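Local coordinates for lovastatin nonaketide synthase, polyketide synthase component (PDB 7CPX), which builds the dihydromonacolin L skeleton of lovastatin from malonyl-CoA units as an iterative, multidomain polyketide synthase that works with the separate protein lovC, at residues A294-T299 against N440-I445; L305-A310 against T337-H342. The protein carries 2 engineered substitutions. One frame throughout, in Å; residues are numbered along the deposited sequence.

Contact 1: A294-T299 against N440-I445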
ATOM      1  N   ALA A 294     -12.115 -28.607  44.519  1.00 81.31           N
ATOM      2  CA  ALA A 294     -13.118 -29.638  44.285  1.00 81.31           C
ATOM      3  C   ALA A 294     -12.629 -30.640  43.251  1.00 81.31           C
ATOM      4  O   ALA A 294     -12.871 -31.844  43.380  1.00 81.31           O
ATOM      5  CB  ALA A 294     -14.432 -29.001  43.835  1.00 81.31           C
ATOM      6  N   LEU A 295     -11.937 -30.160  42.218  1.00 78.73           N
ATOM      7  CA  LEU A 295     -11.380 -31.055  41.211  1.00 78.73           C
ATOM      8  C   LEU A 295     -10.400 -32.034  41.837  1.00 78.73           C
ATOM      9  O   LEU A 295     -10.456 -33.240  41.580  1.00 78.73           O
ATOM     10  CB  LEU A 295     -10.688 -30.242  40.119  1.00 78.73           C
ATOM     11  CG  LEU A 295      -9.741 -31.002  39.191  1.00 78.73           C
ATOM     12  CD1 LEU A 295     -10.464 -32.136  38.498  1.00 78.73           C
ATOM     13  CD2 LEU A 295      -9.131 -30.062  38.169  1.00 78.73           C
ATOM     14  N   ILE A 296      -9.486 -31.525  42.661  1.00 81.42           N
ATOM     15  CA  ILE A 296      -8.485 -32.387  43.280  1.00 81.42           C
ATOM     16  C   ILE A 296      -9.160 -33.406  44.188  1.00 81.42           C
ATOM     17  O   ILE A 296      -8.847 -34.604  44.153  1.00 81.42           O
ATOM     18  CB  ILE A 296      -7.452 -31.544  44.047  1.00 81.42           C
ATOM     19  CG1 ILE A 296      -6.685 -30.648  43.075  1.00 81.42           C
ATOM     20  CG2 ILE A 296      -6.493 -32.446  44.797  1.00 81.42           C
ATOM     21  CD1 ILE A 296      -5.881 -29.566  43.746  1.00 81.42           C
ATOM     22  N   LYS A 297     -10.100 -32.945  45.015  1.00 83.51           N
ATOM     23  CA  LYS A 297     -10.775 -33.854  45.934  1.00 83.51           C
ATOM     24  C   LYS A 297     -11.543 -34.930  45.179  1.00 83.51           C
ATOM     25  O   LYS A 297     -11.482 -36.112  45.537  1.00 83.51           O
ATOM     26  CB  LYS A 297     -11.711 -33.069  46.852  1.00 83.51           C
ATOM     27  CG  LYS A 297     -10.988 -32.169  47.839  1.00 83.51           C
ATOM     28  CD  LYS A 297     -11.965 -31.430  48.737  1.00 83.51           C
ATOM     29  CE  LYS A 297     -11.242 -30.645  49.818  1.00 83.51           C
ATOM     30  NZ  LYS A 297     -12.189 -29.942  50.726  1.00 83.51           N
ATOM     31  N   ALA A 298     -12.268 -34.542  44.127  1.00 83.26           N
ATOM     32  CA  ALA A 298     -13.035 -35.512  43.356  1.00 83.26           C
ATOM     33  C   ALA A 298     -12.119 -36.497  42.646  1.00 83.26           C
ATOM     34  O   ALA A 298     -12.428 -37.690  42.566  1.00 83.26           O
ATOM     35  CB  ALA A 298     -13.926 -34.789  42.347  1.00 83.26           C
ATOM     36  N   THR A 299     -10.996 -36.016  42.112  1.00 81.73           N
ATOM     37  CA  THR A 299     -10.063 -36.909  41.438  1.00 81.73           C
ATOM     38  C   THR A 299      -9.488 -37.928  42.411  1.00 81.73           C
ATOM     39  O   THR A 299      -9.378 -39.116  42.086  1.00 81.73           O
ATOM     40  CB  THR A 299      -8.940 -36.099  40.790  1.00 81.73           C
ATOM     41  OG1 THR A 299      -9.504 -35.046  39.998  1.00 81.73           O
ATOM     42  CG2 THR A 299      -8.085 -36.986  39.905  1.00 81.73           C
ATOM     43  N   ASN A 440     -10.186 -26.801  34.286  1.00 78.15           N
ATOM     44  CA  ASN A 440      -9.104 -27.327  35.102  1.00 78.15           C
ATOM     45  C   ASN A 440      -9.051 -28.838  34.938  1.00 78.15           C
ATOM     46  O   ASN A 440     -10.069 -29.520  35.097  1.00 78.15           O
ATOM     47  CB  ASN A 440      -9.302 -26.963  36.571  1.00 78.15           C
ATOM     48  CG  ASN A 440      -9.652 -25.510  36.768  1.00 78.15           C
ATOM     49  OD1 ASN A 440      -9.123 -24.631  36.089  1.00 78.15           O
ATOM     50  ND2 ASN A 440     -10.560 -25.248  37.697  1.00 78.15           N
ATOM     51  N   ALA A 441      -7.870 -29.352  34.624  1.00 75.24           N
ATOM     52  CA  ALA A 441      -7.628 -30.782  34.532  1.00 75.24           C
ATOM     53  C   ALA A 441      -6.624 -31.176  35.602  1.00 75.24           C
ATOM     54  O   ALA A 441      -5.573 -30.539  35.743  1.00 75.24           O
ATOM     55  CB  ALA A 441      -7.109 -31.163  33.146  1.00 75.24           C
ATOM     56  N   HIS A 442      -6.957 -32.213  36.363  1.00 79.46           N
ATOM     57  CA  HIS A 442      -6.092 -32.724  37.413  1.00 79.46           C
ATOM     58  C   HIS A 442      -5.858 -34.207  37.182  1.00 79.46           C
ATOM     59  O   HIS A 442      -6.805 -34.957  36.928  1.00 79.46           O
ATOM     60  CB  HIS A 442      -6.696 -32.494  38.797  1.00 79.46           C
ATOM     61  CG  HIS A 442      -5.870 -33.049  39.914  1.00 79.46           C
ATOM     62  ND1 HIS A 442      -6.204 -34.209  40.579  1.00 79.46           N
ATOM     63  CD2 HIS A 442      -4.720 -32.610  40.478  1.00 79.46           C
ATOM     64  CE1 HIS A 442      -5.299 -34.458  41.508  1.00 79.46           C
ATOM     65  NE2 HIS A 442      -4.388 -33.503  41.468  1.00 79.46           N
ATOM     66  N   ALA A 443      -4.601 -34.617  37.270  1.00 79.55           N
ATOM     67  CA  ALA A 443      -4.200 -36.001  37.079  1.00 79.55           C
ATOM     68  C   ALA A 443      -3.405 -36.471  38.285  1.00 79.55           C
ATOM     69  O   ALA A 443      -2.562 -35.739  38.810  1.00 79.55           O
ATOM     70  CB  ALA A 443      -3.361 -36.165  35.814  1.00 79.55           C
ATOM     71  N   ILE A 444      -3.680 -37.693  38.720  1.00 82.50           N
ATOM     72  CA  ILE A 444      -2.926 -38.341  39.782  1.00 82.50           C
ATOM     73  C   ILE A 444      -2.054 -39.402  39.130  1.00 82.50           C
ATOM     74  O   ILE A 444      -2.560 -40.282  38.424  1.00 82.50           O
ATOM     75  CB  ILE A 444      -3.857 -38.951  40.841  1.00 82.50           C
ATOM     76  CG1 ILE A 444      -4.753 -37.865  41.439  1.00 82.50           C
ATOM     77  CG2 ILE A 444      -3.043 -39.624  41.930  1.00 82.50           C
ATOM     78  CD1 ILE A 444      -5.781 -38.384  42.422  1.00 82.50           C
ATOM     79  N   ILE A 445      -0.747 -39.318  39.350  1.00 81.39           N
ATOM     80  CA  ILE A 445       0.211 -40.205  38.710  1.00 81.39           C
ATOM     81  C   ILE A 445       1.030 -40.888  39.793  1.00 81.39           C
ATOM     82  O   ILE A 445       1.173 -40.375  40.906  1.00 81.39           O
ATOM     83  CB  ILE A 445       1.117 -39.436  37.727  1.00 81.39           C
ATOM     84  CG1 ILE A 445       0.254 -38.591  36.788  1.00 81.39           C
ATOM     85  CG2 ILE A 445       1.981 -40.400  36.930  1.00 81.39           C
ATOM     86  CD1 ILE A 445       1.034 -37.811  35.769  1.00 81.39           C
TER

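Contact 2: L305-A310 against T337-H342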
ATOM      1  N   LEU A 305      -8.487 -42.593  46.771  1.00 86.94           N
ATOM      2  CA  LEU A 305      -7.476 -41.999  47.633  1.00 86.94           C
ATOM      3  C   LEU A 305      -8.132 -41.004  48.578  1.00 86.94           C
ATOM      4  O   LEU A 305      -8.900 -40.140  48.141  1.00 86.94           O
ATOM      5  CB  LEU A 305      -6.399 -41.303  46.800  1.00 86.94           C
ATOM      6  CG  LEU A 305      -5.506 -42.225  45.971  1.00 86.94           C
ATOM      7  CD1 LEU A 305      -4.610 -41.413  45.059  1.00 86.94           C
ATOM      8  CD2 LEU A 305      -4.674 -43.110  46.876  1.00 86.94           C
ATOM      9  N   ASP A 306      -7.827 -41.126  49.866  1.00 92.96           N
ATOM     10  CA  ASP A 306      -8.315 -40.178  50.859  1.00 92.96           C
ATOM     11  C   ASP A 306      -7.398 -38.962  50.875  1.00 92.96           C
ATOM     12  O   ASP A 306      -6.202 -39.082  51.161  1.00 92.96           O
ATOM     13  CB  ASP A 306      -8.374 -40.829  52.239  1.00 92.96           C
ATOM     14  CG  ASP A 306      -9.302 -42.027  52.279  1.00 92.96           C
ATOM     15  OD1 ASP A 306     -10.289 -42.041  51.514  1.00 92.96           O
ATOM     16  OD2 ASP A 306      -9.045 -42.954  53.075  1.00 92.96           O
ATOM     17  N   ILE A 307      -7.960 -37.790  50.573  1.00 87.51           N
ATOM     18  CA  ILE A 307      -7.140 -36.584  50.508  1.00 87.51           C
ATOM     19  C   ILE A 307      -6.581 -36.260  51.884  1.00 87.51           C
ATOM     20  O   ILE A 307      -5.482 -35.705  52.005  1.00 87.51           O
ATOM     21  CB  ILE A 307      -7.924 -35.378  49.939  1.00 87.51           C
ATOM     22  CG1 ILE A 307      -9.175 -35.796  49.155  1.00 87.51           C
ATOM     23  CG2 ILE A 307      -7.027 -34.565  49.028  1.00 87.51           C
ATOM     24  CD1 ILE A 307     -10.429 -35.908  50.013  1.00 87.51           C
ATOM     25  N   THR A 308      -7.322 -36.595  52.941  1.00 91.92           N
ATOM     26  CA  THR A 308      -6.869 -36.288  54.292  1.00 91.92           C
ATOM     27  C   THR A 308      -5.674 -37.141  54.695  1.00 91.92           C
ATOM     28  O   THR A 308      -4.843 -36.702  55.497  1.00 91.92           O
ATOM     29  CB  THR A 308      -8.013 -36.489  55.285  1.00 91.92           C
ATOM     30  OG1 THR A 308      -8.450 -37.852  55.244  1.00 91.92           O
ATOM     31  CG2 THR A 308      -9.180 -35.575  54.947  1.00 91.92           C
ATOM     32  N   LYS A 309      -5.570 -38.353  54.156  1.00 92.76           N
ATOM     33  CA  LYS A 309      -4.498 -39.263  54.538  1.00 92.76           C
ATOM     34  C   LYS A 309      -3.224 -38.931  53.775  1.00 92.76           C
ATOM     35  O   LYS A 309      -3.245 -38.757  52.553  1.00 92.76           O
ATOM     36  CB  LYS A 309      -4.907 -40.711  54.270  1.00 92.76           C
ATOM     37  CG  LYS A 309      -5.984 -41.238  55.202  1.00 92.76           C
ATOM     38  CD  LYS A 309      -5.464 -41.397  56.624  1.00 92.76           C
ATOM     39  CE  LYS A 309      -6.524 -41.978  57.543  1.00 92.76           C
ATOM     40  NZ  LYS A 309      -7.716 -41.094  57.651  1.00 92.76           N
ATOM     41  N   ALA A 310      -2.109 -38.849  54.503  1.00 90.11           N
ATOM     42  CA  ALA A 310      -0.821 -38.628  53.858  1.00 90.11           C
ATOM     43  C   ALA A 310      -0.433 -39.804  52.974  1.00 90.11           C
ATOM     44  O   ALA A 310       0.192 -39.610  51.925  1.00 90.11           O
ATOM     45  CB  ALA A 310       0.258 -38.378  54.909  1.00 90.11           C
ATOM     46  N   THR A 337      -6.110 -26.179  50.405  1.00 86.53           N
ATOM     47  CA  THR A 337      -7.409 -26.575  50.928  1.00 86.53           C
ATOM     48  C   THR A 337      -7.798 -27.987  50.521  1.00 86.53           C
ATOM     49  O   THR A 337      -8.645 -28.596  51.183  1.00 86.53           O
ATOM     50  CB  THR A 337      -8.486 -25.594  50.459  1.00 86.53           C
ATOM     51  OG1 THR A 337      -8.478 -25.521  49.028  1.00 86.53           O
ATOM     52  CG2 THR A 337      -8.233 -24.213  51.036  1.00 86.53           C
ATOM     53  N   ALA A 338      -7.205 -28.521  49.453  1.00 85.21           N
ATOM     54  CA  ALA A 338      -7.497 -29.893  49.058  1.00 85.21           C
ATOM     55  C   ALA A 338      -6.663 -30.881  49.861  1.00 85.21           C
ATOM     56  O   ALA A 338      -7.187 -31.880  50.364  1.00 85.21           O
ATOM     57  CB  ALA A 338      -7.244 -30.072  47.560  1.00 85.21           C
ATOM     58  N   PHE A 339      -5.366 -30.613  49.995  1.00 85.96           N
ATOM     59  CA  PHE A 339      -4.478 -31.491  50.744  1.00 85.96           C
ATOM     60  C   PHE A 339      -4.353 -31.104  52.209  1.00 85.96           C
ATOM     61  O   PHE A 339      -3.786 -31.875  52.989  1.00 85.96           O
ATOM     62  CB  PHE A 339      -3.088 -31.499  50.106  1.00 85.96           C
ATOM     63  CG  PHE A 339      -3.089 -31.938  48.675  1.00 85.96           C
ATOM     64  CD1 PHE A 339      -3.245 -33.269  48.344  1.00 85.96           C
ATOM     65  CD2 PHE A 339      -2.933 -31.016  47.661  1.00 85.96           C
ATOM     66  CE1 PHE A 339      -3.249 -33.673  47.029  1.00 85.96           C
ATOM     67  CE2 PHE A 339      -2.933 -31.411  46.343  1.00 85.96           C
ATOM     68  CZ  PHE A 339      -3.092 -32.742  46.024  1.00 85.96           C
ATOM     69  N   PHE A 340      -4.860 -29.939  52.597  1.00 88.27           N
ATOM     70  CA  PHE A 340      -4.756 -29.468  53.970  1.00 88.27           C
ATOM     71  C   PHE A 340      -6.000 -28.644  54.280  1.00 88.27           C
ATOM     72  O   PHE A 340      -6.998 -28.699  53.557  1.00 88.27           O
ATOM     73  CB  PHE A 340      -3.459 -28.671  54.173  1.00 88.27           C
ATOM     74  CG  PHE A 340      -2.225 -29.398  53.716  1.00 88.27           C
ATOM     75  CD1 PHE A 340      -1.570 -30.277  54.558  1.00 88.27           C
ATOM     76  CD2 PHE A 340      -1.730 -29.209  52.439  1.00 88.27           C
ATOM     77  CE1 PHE A 340      -0.440 -30.949  54.138  1.00 88.27           C
ATOM     78  CE2 PHE A 340      -0.601 -29.878  52.011  1.00 88.27           C
ATOM     79  CZ  PHE A 340       0.047 -30.751  52.862  1.00 88.27           C
ATOM     80  N   GLY A 341      -5.939 -27.874  55.361  1.00 95.61           N
ATOM     81  CA  GLY A 341      -7.102 -27.128  55.798  1.00 95.61           C
ATOM     82  C   GLY A 341      -8.246 -28.012  56.237  1.00 95.61           C
ATOM     83  O   GLY A 341      -9.411 -27.659  56.028  1.00 95.61           O
ATOM     84  N   HIS A 342      -7.939 -29.164  56.838  1.00 96.41           N
ATOM     85  CA  HIS A 342      -8.968 -30.081  57.316  1.00 96.41           C
ATOM     86  C   HIS A 342      -8.631 -30.632  58.698  1.00 96.41           C
ATOM     87  O   HIS A 342      -9.179 -31.667  59.092  1.00 96.41           O
ATOM     88  CB  HIS A 342      -9.160 -31.235  56.328  1.00 96.41           C
ATOM     89  CG  HIS A 342      -7.897 -31.975  56.012  1.00 96.41           C
ATOM     90  ND1 HIS A 342      -7.245 -32.765  56.935  1.00 96.41           N
ATOM     91  CD2 HIS A 342      -7.163 -32.043  54.876  1.00 96.41           C
ATOM     92  CE1 HIS A 342      -6.166 -33.288  56.381  1.00 96.41           C
ATOM     93  NE2 HIS A 342      -6.093 -32.866  55.131  1.00 96.41           N
TER

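Contact 1: A294-T299 against N440-I445
Ile296 and His442 mark the nearest backbone approach, 6.3 Å between CA atoms, where helix 294-299 runs over strand 440-445 at 35° to its direction with the axes 8.4 Å apart. His442 supplies the largest share of the strand's side of the interface. Its CG lies anti to the backbone N (chi1 178°), which lifts the imidazole off the strand and against the side chains of the helix. Ile296 covers one face of the ring: its CG1 makes a CH-pi contact 4.0 Å from the centroid of the His442 ring, offset toward the rim. Thr299 comes in at the edge instead, with CB in the ring plane and close to ND1. Leu295 straddles the start of the strand, CG against CB of His442 and CD2 against CB of Asn440. At the far end CG2 of Thr299 slides past CD1 of Ile444 at 3.7 Å. The Thr299 hydroxyl is tied back to its own helix, OG1 donating to Leu295 O from above the carbonyl plane, opposite the backbone N of Thr299. ND2 of Asn440 hydrogen-bonds OD1 of Asp278 and OD1 of Asn276. Ala441 and Ala443 point to the other face of the sheet, against helix 183-196. Such a strand between helical layers is the alpha/beta layering of the thiolase fold in the ketosynthase.

Contact 2: L305-A310 against T337-H342
Thr308 lies against the imidazole of His342 where the loop 305-310 meets the end of helix 327-339. Followed outward, its CB stands over the ring face, 3.9 Å from CE1 of His342. OG1, at chi1 60°, sits between the backbone N and the carbonyl carbon and turns away from the ring, which leaves CG2 anti to the carbonyl carbon and over the middle of that face: it lies 3.9 Å from the centroid of the His342 ring and only 5° off the normal, a CH-pi contact with the methyl nearly centred. NE2 of His342 makes a long, bent hydrogen bond to O of Phe339 (3.3 Å), from well above the carbonyl plane, which holds the ring loosely. Deeper in, Ile307 sets CB and CG2 beside O of Ala338, and CG2 also reaches CD1 of Phe339 at 4.1 Å, while the outer end of Ile307 leads away. Phe339 continues into the domain, its ring meeting those of Tyr300 and Phe317 with the planes close to perpendicular. After Phe339 the chain leaves the helix and turns to bring His342 back toward Thr308. The arrangement is a helix end covered by a connecting loop, at the surface of the ketosynthase domain.

Overall arrangement
Both contacts belong to the ketosynthase domain, their centres about 12 Å apart, and helix 289-302 joins them. Contact 1 is core: all its touching residues are buried, between helix 289-302 and the central sheet. Contact 2 lies farther out, partly buried, with Ala338 and Phe339 inside and Thr308 exposed. Ile296 bridges the two, its CG2 packing on CZ of Phe339 and on CB of Ala338, while CE of Lys297 packs on O of Thr337 and CA of Ala338. Each site has an aliphatic group over a histidine face, but His442 is buried, rising from the sheet against the helix, whereas His342 stands at the rim, held loosely to its own turn.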